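Poly(A) ribonuclease pop2 (Schizosaccharomyces pombe, PDB 2P51) removes poly(A) tails from mRNA as a metal-dependent 3'-exoribonuclease, the catalytic deadenylase subunit of the CCR4-NOT complex. Local coordinates at residues L156-E161 / C197-K202; K202-K207 / R264-L269. All blocks are in the same frame, centred on the assembly; numbering follows the deposited sequence. Where two conformers were deposited one is given.

Contact 1: L156-E161 / C197-K202; sequences LVLQEE and CIYFPK
The carbonyl oxygen of Tyr199, in the last turn of helix 189-199, accepts the backbone N-H of Leu158, with N to O at 2.8 Å and the N-H pointing almost straight at its target (172°). The donor comes in tilted from the carbonyl plane, and the CB of Val157 leans on the same Tyr199 O from 3.3 Å. Apolar groups gather round this one bond. Leu158 CD2 lies over one face of the Tyr199 ring, 4.0 Å from its CD1, and also touches Ile198 CG2; the Leu158 CB leaves the backbone away from the helix end, and it is the branch beyond it that turns back to the ring. Val157 splits its two methyls between two aromatics. With CG1 anti to the carbonyl carbon (chi1 -63°), that methyl reaches Phe200 CE1 at 3.7 Å, while CG2 sits more loosely at the edge of the Tyr199 ring. Farther along, Pro201 sets its CG against the Gln159 carbonyl carbon, 3.7 Å away. Phe200 carries the contact inward, its ring edge-to-face with that of Trp164 and packed on Leu176 and Met180 of helix 170-181. Between these two segments a single backbone hydrogen bond thus ties the loop to the end of helix 189-199, and the other contacts across it are mainly between apolar groups, from a solvent-facing Leu158 to a buried Phe200.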
loop_
_atom_site.group_PDB
_atom_site.type_symbol
_atom_site.label_atom_id
_atom_site.label_comp_id
_atom_site.label_asym_id
_atom_site.label_seq_id
_atom_site.Cartn_x
_atom_site.Cartn_y
_atom_site.Cartn_z
ATOM N N LEU A 156 -1.374 13.892 3.437
ATOM C CA LEU A 156 -0.697 12.626 3.710
ATOM C C LEU A 156 0.611 12.540 2.921
ATOM O O LEU A 156 1.511 11.808 3.405
ATOM C CB LEU A 156 -1.596 11.456 3.339
ATOM C CG LEU A 156 -2.612 10.974 4.407
ATOM C CD1 LEU A 156 -3.700 12.035 4.674
ATOM C CD2 LEU A 156 -3.205 9.640 3.999
ATOM N N VAL A 157 0.683 13.189 1.738
ATOM C CA VAL A 157 1.930 13.092 0.949
ATOM C C VAL A 157 2.664 14.430 0.940
ATOM O O VAL A 157 2.043 15.436 1.310
ATOM C CB VAL A 157 1.673 12.577 -0.478
ATOM C CG1 VAL A 157 1.112 11.157 -0.437
ATOM C CG2 VAL A 157 0.744 13.519 -1.249
ATOM N N LEU A 158 3.926 14.443 0.558
ATOM C CA LEU A 158 4.748 15.660 0.502
ATOM C C LEU A 158 4.977 16.259 1.891
ATOM O O LEU A 158 5.344 17.422 2.079
ATOM C CB LEU A 158 4.164 16.706 -0.462
ATOM C CG LEU A 158 3.966 16.254 -1.924
ATOM C CD1 LEU A 158 2.914 17.095 -2.654
ATOM C CD2 LEU A 158 5.279 16.319 -2.710
ATOM N N GLN A 159 4.766 15.483 2.949
ATOM C CA GLN A 159 4.879 16.011 4.291
ATOM C C GLN A 159 5.768 15.124 5.176
ATOM O O GLN A 159 5.440 13.976 5.457
ATOM C CB GLN A 159 3.489 16.123 4.937
ATOM C CG GLN A 159 2.537 17.090 4.274
ATOM C CD GLN A 159 2.824 18.562 4.519
ATOM O OE1 GLN A 159 2.186 19.406 3.868
ATOM N NE2 GLN A 159 3.746 18.856 5.437
ATOM N N GLU A 160 6.850 15.730 5.656
ATOM C CA GLU A 160 7.788 15.018 6.506
ATOM C C GLU A 160 7.154 14.612 7.832
ATOM O O GLU A 160 7.630 13.727 8.575
ATOM C CB GLU A 160 9.021 15.928 6.678
ATOM C CG GLU A 160 9.254 16.267 8.122
ATOM C CD GLU A 160 10.570 15.967 8.791
ATOM O OE1 GLU A 160 11.339 15.057 8.389
ATOM O OE2 GLU A 160 10.835 16.683 9.776
ATOM N N GLU A 161 6.058 15.263 8.192
ATOM C CA GLU A 161 5.337 14.982 9.433
ATOM C C GLU A 161 4.595 13.645 9.453
ATOM O O GLU A 161 4.161 13.166 10.516
ATOM C CB GLU A 161 4.318 16.097 9.707
ATOM C CG GLU A 161 4.883 17.505 9.890
ATOM C CD GLU A 161 5.078 18.223 8.553
ATOM O OE1 GLU A 161 5.404 19.423 8.656
ATOM O OE2 GLU A 161 4.964 17.695 7.427
ATOM N N CYS A 197 10.602 9.512 -3.113
ATOM C CA CYS A 197 10.975 10.091 -1.803
ATOM C C CYS A 197 10.552 11.540 -1.661
ATOM O O CYS A 197 10.540 12.141 -0.593
ATOM C CB CYS A 197 12.490 9.891 -1.563
ATOM S SG CYS A 197 12.840 8.108 -1.282
ATOM N N ILE A 198 10.118 12.173 -2.776
ATOM C CA ILE A 198 9.533 13.533 -2.563
ATOM C C ILE A 198 8.098 13.437 -2.076
ATOM O O ILE A 198 7.653 14.176 -1.190
ATOM C CB ILE A 198 9.660 14.317 -3.874
ATOM C CG1 ILE A 198 11.121 14.673 -4.212
ATOM C CG2 ILE A 198 8.759 15.551 -3.898
ATOM C CD1 ILE A 198 11.273 15.161 -5.639
ATOM N N TYR A 199 7.311 12.515 -2.670
ATOM C CA TYR A 199 5.936 12.337 -2.213
ATOM C C TYR A 199 5.832 11.615 -0.872
ATOM O O TYR A 199 4.893 11.921 -0.116
ATOM C CB TYR A 199 5.128 11.526 -3.263
ATOM C CG TYR A 199 4.789 12.368 -4.470
ATOM C CD1 TYR A 199 3.626 13.161 -4.522
ATOM C CD2 TYR A 199 5.646 12.361 -5.574
ATOM C CE1 TYR A 199 3.343 13.923 -5.664
ATOM C CE2 TYR A 199 5.371 13.123 -6.707
ATOM C CZ TYR A 199 4.215 13.912 -6.734
ATOM O OH TYR A 199 3.950 14.656 -7.876
ATOM N N PHE A 200 6.748 10.683 -0.591
ATOM C CA PHE A 200 6.745 9.904 0.643
ATOM C C PHE A 200 8.098 10.105 1.338
ATOM O O PHE A 200 8.935 9.196 1.348
ATOM C CB PHE A 200 6.544 8.409 0.347
ATOM C CG PHE A 200 5.267 8.186 -0.488
ATOM C CD1 PHE A 200 4.034 8.099 0.127
ATOM C CD2 PHE A 200 5.329 8.044 -1.873
ATOM C CE1 PHE A 200 2.872 7.863 -0.597
ATOM C CE2 PHE A 200 4.165 7.825 -2.615
ATOM C CZ PHE A 200 2.917 7.724 -1.972
ATOM N N PRO A 201 8.367 11.291 1.873
ATOM C CA PRO A 201 9.697 11.589 2.360
ATOM C C PRO A 201 10.124 10.788 3.578
ATOM O O PRO A 201 11.334 10.735 3.846
ATOM C CB PRO A 201 9.617 13.081 2.711
ATOM C CG PRO A 201 8.141 13.334 2.945
ATOM C CD PRO A 201 7.440 12.463 1.926
ATOM N N LYS A 202 9.199 10.196 4.315
ATOM C CA LYS A 202 9.541 9.368 5.477
ATOM C C LYS A 202 8.774 8.064 5.384
ATOM O O LYS A 202 7.553 8.057 5.621
ATOM C CB LYS A 202 9.182 10.125 6.751
ATOM C CG LYS A 202 9.381 9.329 8.038
ATOM C CD LYS A 202 9.316 10.212 9.287
ATOM C CE LYS A 202 9.772 9.406 10.478
ATOM N NZ LYS A 202 8.753 9.038 11.474
#

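Contact 2: K202-K207 / R264-L269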
loop_
_atom_site.group_PDB
_atom_site.type_symbol
_atom_site.label_atom_id
_atom_site.label_comp_id
_atom_site.label_asym_id
_atom_site.label_seq_id
_atom_site.Cartn_x
_atom_site.Cartn_y
_atom_site.Cartn_z
ATOM N N LYS A 202 9.199 10.196 4.315
ATOM C CA LYS A 202 9.541 9.368 5.477
ATOM C C LYS A 202 8.774 8.064 5.384
ATOM O O LYS A 202 7.553 8.057 5.621
ATOM C CB LYS A 202 9.182 10.125 6.751
ATOM C CG LYS A 202 9.381 9.329 8.038
ATOM C CD LYS A 202 9.316 10.212 9.287
ATOM C CE LYS A 202 9.772 9.406 10.478
ATOM N NZ LYS A 202 8.753 9.038 11.474
ATOM N N ASN A 203 9.468 7.000 5.019
ATOM C CA ASN A 203 8.736 5.724 4.865
ATOM C C ASN A 203 9.630 4.593 5.364
ATOM O O ASN A 203 10.879 4.716 5.395
ATOM C CB ASN A 203 8.262 5.587 3.424
ATOM C CG ASN A 203 9.337 5.428 2.391
ATOM O OD1 ASN A 203 9.973 4.363 2.327
ATOM N ND2 ASN A 203 9.624 6.381 1.520
ATOM N N TYR A 204 8.965 3.519 5.759
ATOM C CA TYR A 204 9.646 2.275 6.165
ATOM C C TYR A 204 9.001 1.092 5.439
ATOM O O TYR A 204 7.750 1.099 5.322
ATOM C CB TYR A 204 9.570 2.023 7.674
ATOM C CG TYR A 204 10.260 3.080 8.513
ATOM C CD1 TYR A 204 11.647 3.101 8.638
ATOM C CD2 TYR A 204 9.518 4.034 9.173
ATOM C CE1 TYR A 204 12.286 4.059 9.401
ATOM C CE2 TYR A 204 10.152 4.990 9.935
ATOM C CZ TYR A 204 11.522 5.006 10.050
ATOM O OH TYR A 204 12.122 5.992 10.829
ATOM N N ASP A 205 9.837 0.176 4.999
ATOM C CA ASP A 205 9.361 -1.070 4.395
ATOM C C ASP A 205 9.641 -2.178 5.402
ATOM O O ASP A 205 10.816 -2.517 5.610
ATOM C CB ASP A 205 10.040 -1.309 3.047
ATOM C CG ASP A 205 9.537 -2.558 2.348
ATOM O OD1 ASP A 205 9.021 -3.499 3.038
ATOM O OD2 ASP A 205 9.648 -2.657 1.106
ATOM N N ILE A 206 8.600 -2.732 6.002
ATOM C CA ILE A 206 8.782 -3.762 7.046
ATOM C C ILE A 206 9.507 -4.987 6.482
ATOM O O ILE A 206 10.188 -5.660 7.252
ATOM C CB ILE A 206 7.415 -4.164 7.633
ATOM C CG1 ILE A 206 6.767 -3.011 8.404
ATOM C CG2 ILE A 206 7.478 -5.425 8.501
ATOM C CD1 ILE A 206 5.314 -3.323 8.788
ATOM N N LYS A 207 9.333 -5.287 5.185
ATOM C CA LYS A 207 10.064 -6.424 4.618
ATOM C C LYS A 207 11.564 -6.154 4.573
ATOM O O LYS A 207 12.404 -7.039 4.832
ATOM C CB LYS A 207 9.612 -6.731 3.183
ATOM C CG LYS A 207 10.318 -7.955 2.565
ATOM C CD LYS A 207 9.776 -9.280 3.021
ATOM C CE LYS A 207 10.604 -10.420 2.385
ATOM N NZ LYS A 207 10.257 -11.694 3.085
ATOM N N ARG A 264 18.635 4.184 9.884
ATOM C CA ARG A 264 19.203 3.556 8.678
ATOM C C ARG A 264 18.173 2.796 7.871
ATOM O O ARG A 264 18.346 2.305 6.757
ATOM C CB ARG A 264 20.369 2.613 9.038
ATOM C CG ARG A 264 21.538 3.419 9.623
ATOM C CD ARG A 264 22.658 2.550 10.156
ATOM N NE ARG A 264 22.228 1.952 11.420
ATOM C CZ ARG A 264 23.039 1.227 12.187
ATOM N NH1 ARG A 264 24.295 1.034 11.798
ATOM N NH2 ARG A 264 22.572 0.723 13.311
ATOM N N MET A 265 16.979 2.674 8.443
ATOM C CA MET A 265 16.018 1.984 7.587
ATOM C C MET A 265 15.071 2.855 6.819
ATOM O O MET A 265 14.260 2.318 6.074
ATOM C CB MET A 265 15.309 1.061 8.571
ATOM C CG MET A 265 16.505 0.005 8.845
ATOM S SD MET A 265 15.804 -0.890 10.098
ATOM C CE MET A 265 16.092 -2.511 10.504
ATOM N N LEU A 266 15.228 4.143 7.058
ATOM C CA LEU A 266 14.383 5.068 6.327
ATOM C C LEU A 266 14.547 4.982 4.795
ATOM O O LEU A 266 15.633 5.013 4.225
ATOM C CB LEU A 266 14.748 6.496 6.767
ATOM C CG LEU A 266 13.718 7.604 6.691
ATOM C CD1 LEU A 266 12.426 7.337 7.464
ATOM C CD2 LEU A 266 14.342 8.911 7.207
ATOM N N ASN A 267 13.392 4.929 4.132
ATOM C CA ASN A 267 13.259 4.976 2.676
ATOM C C ASN A 267 14.032 3.856 2.001
ATOM O O ASN A 267 14.548 4.065 0.889
ATOM C CB ASN A 267 13.668 6.358 2.135
ATOM C CG ASN A 267 12.837 7.454 2.789
ATOM O OD1 ASN A 267 11.891 7.244 3.546
ATOM N ND2 ASN A 267 13.211 8.678 2.522
ATOM N N GLN A 268 14.123 2.686 2.599
ATOM C CA GLN A 268 14.772 1.583 1.891
ATOM C C GLN A 268 13.686 0.597 1.449
ATOM O O GLN A 268 12.980 0.053 2.303
ATOM C CB GLN A 268 15.792 0.835 2.757
ATOM C CG GLN A 268 16.875 1.727 3.393
ATOM C CD GLN A 268 17.668 2.407 2.306
ATOM O OE1 GLN A 268 18.149 1.716 1.421
ATOM N NE2 GLN A 268 17.797 3.750 2.338
ATOM N N LEU A 269 13.552 0.351 0.150
ATOM C CA LEU A 269 12.499 -0.555 -0.298
ATOM C C LEU A 269 13.046 -1.953 -0.468
ATOM O O LEU A 269 14.147 -2.107 -1.028
ATOM C CB LEU A 269 11.918 -0.065 -1.629
ATOM C CG LEU A 269 11.324 1.340 -1.673
ATOM C CD1 LEU A 269 10.581 1.495 -2.988
ATOM C CD2 LEU A 269 10.416 1.536 -0.486
HETATM O O HOH W 1 12.615 0.426 5.028
#
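Asn203 and Leu266, each with 67 Å² buried here, and Asp205 with 54 Å² organise the meeting of the edge strand 203-205 with the loop after helix 238-257. Asn203 is gripped through its backbone: its N donates to Asn267 OD1 at 2.8 Å, nearly along the C=O axis of that amide, and its O accepts from Asn267 N at 2.8 Å. The two side chains cross at about a right angle, yet their amide planes are turned only 24° from each other, and the Asn203 amide turns its ND2 to Phe200 O. Leu266, its CG anti to the backbone N (chi1 -153°), brings CD1 obliquely against the Tyr204 ring, 3.6 Å from CZ. Replacing Tyr204 with an alanine would probably leave Leu266 CD1 and Met265 CB without the ring they pack on, opening a gap beside the turn. Asp205 presses its CB on Gln268 O at 3.3 Å, and a water accepts from Asp205 N while lying within bonding distance of the Met265 and Gln268 carbonyl oxygens. The Asp205 carboxylate accepts Lys207 N on OD1 (2.8 Å), a capping bond, and Tyr270 N and Ser169 OG on OD2. The arrangement sets a type II beta turn, Met265 to Gln268, against an outermost strand of the sheet in this DEDD nuclease fold, at the point where Asp205 N-caps the helix that follows.

Overall arrangement
The two contacts follow one another along the chain and share Lys202. Contact 1 holds the end of helix 189-199 to a loop leading into strand 163-166; contact 2 holds the next element, strand 203-205, to the loop after helix 238-257. Both are partly buried, but contact 1 has exposed residues at its margin and contact 2 has none, with five of its nine touching residues buried. The chemistry differs accordingly: mainly apolar packing round one backbone bond in the first, two hydrogen bonds between a pair of asparagines, one using a side-chain oxygen, and a bridging water in the second. Pro201 O and Asn267 ND2, 3.1 Å apart and probably hydrogen-bonded, join them directly.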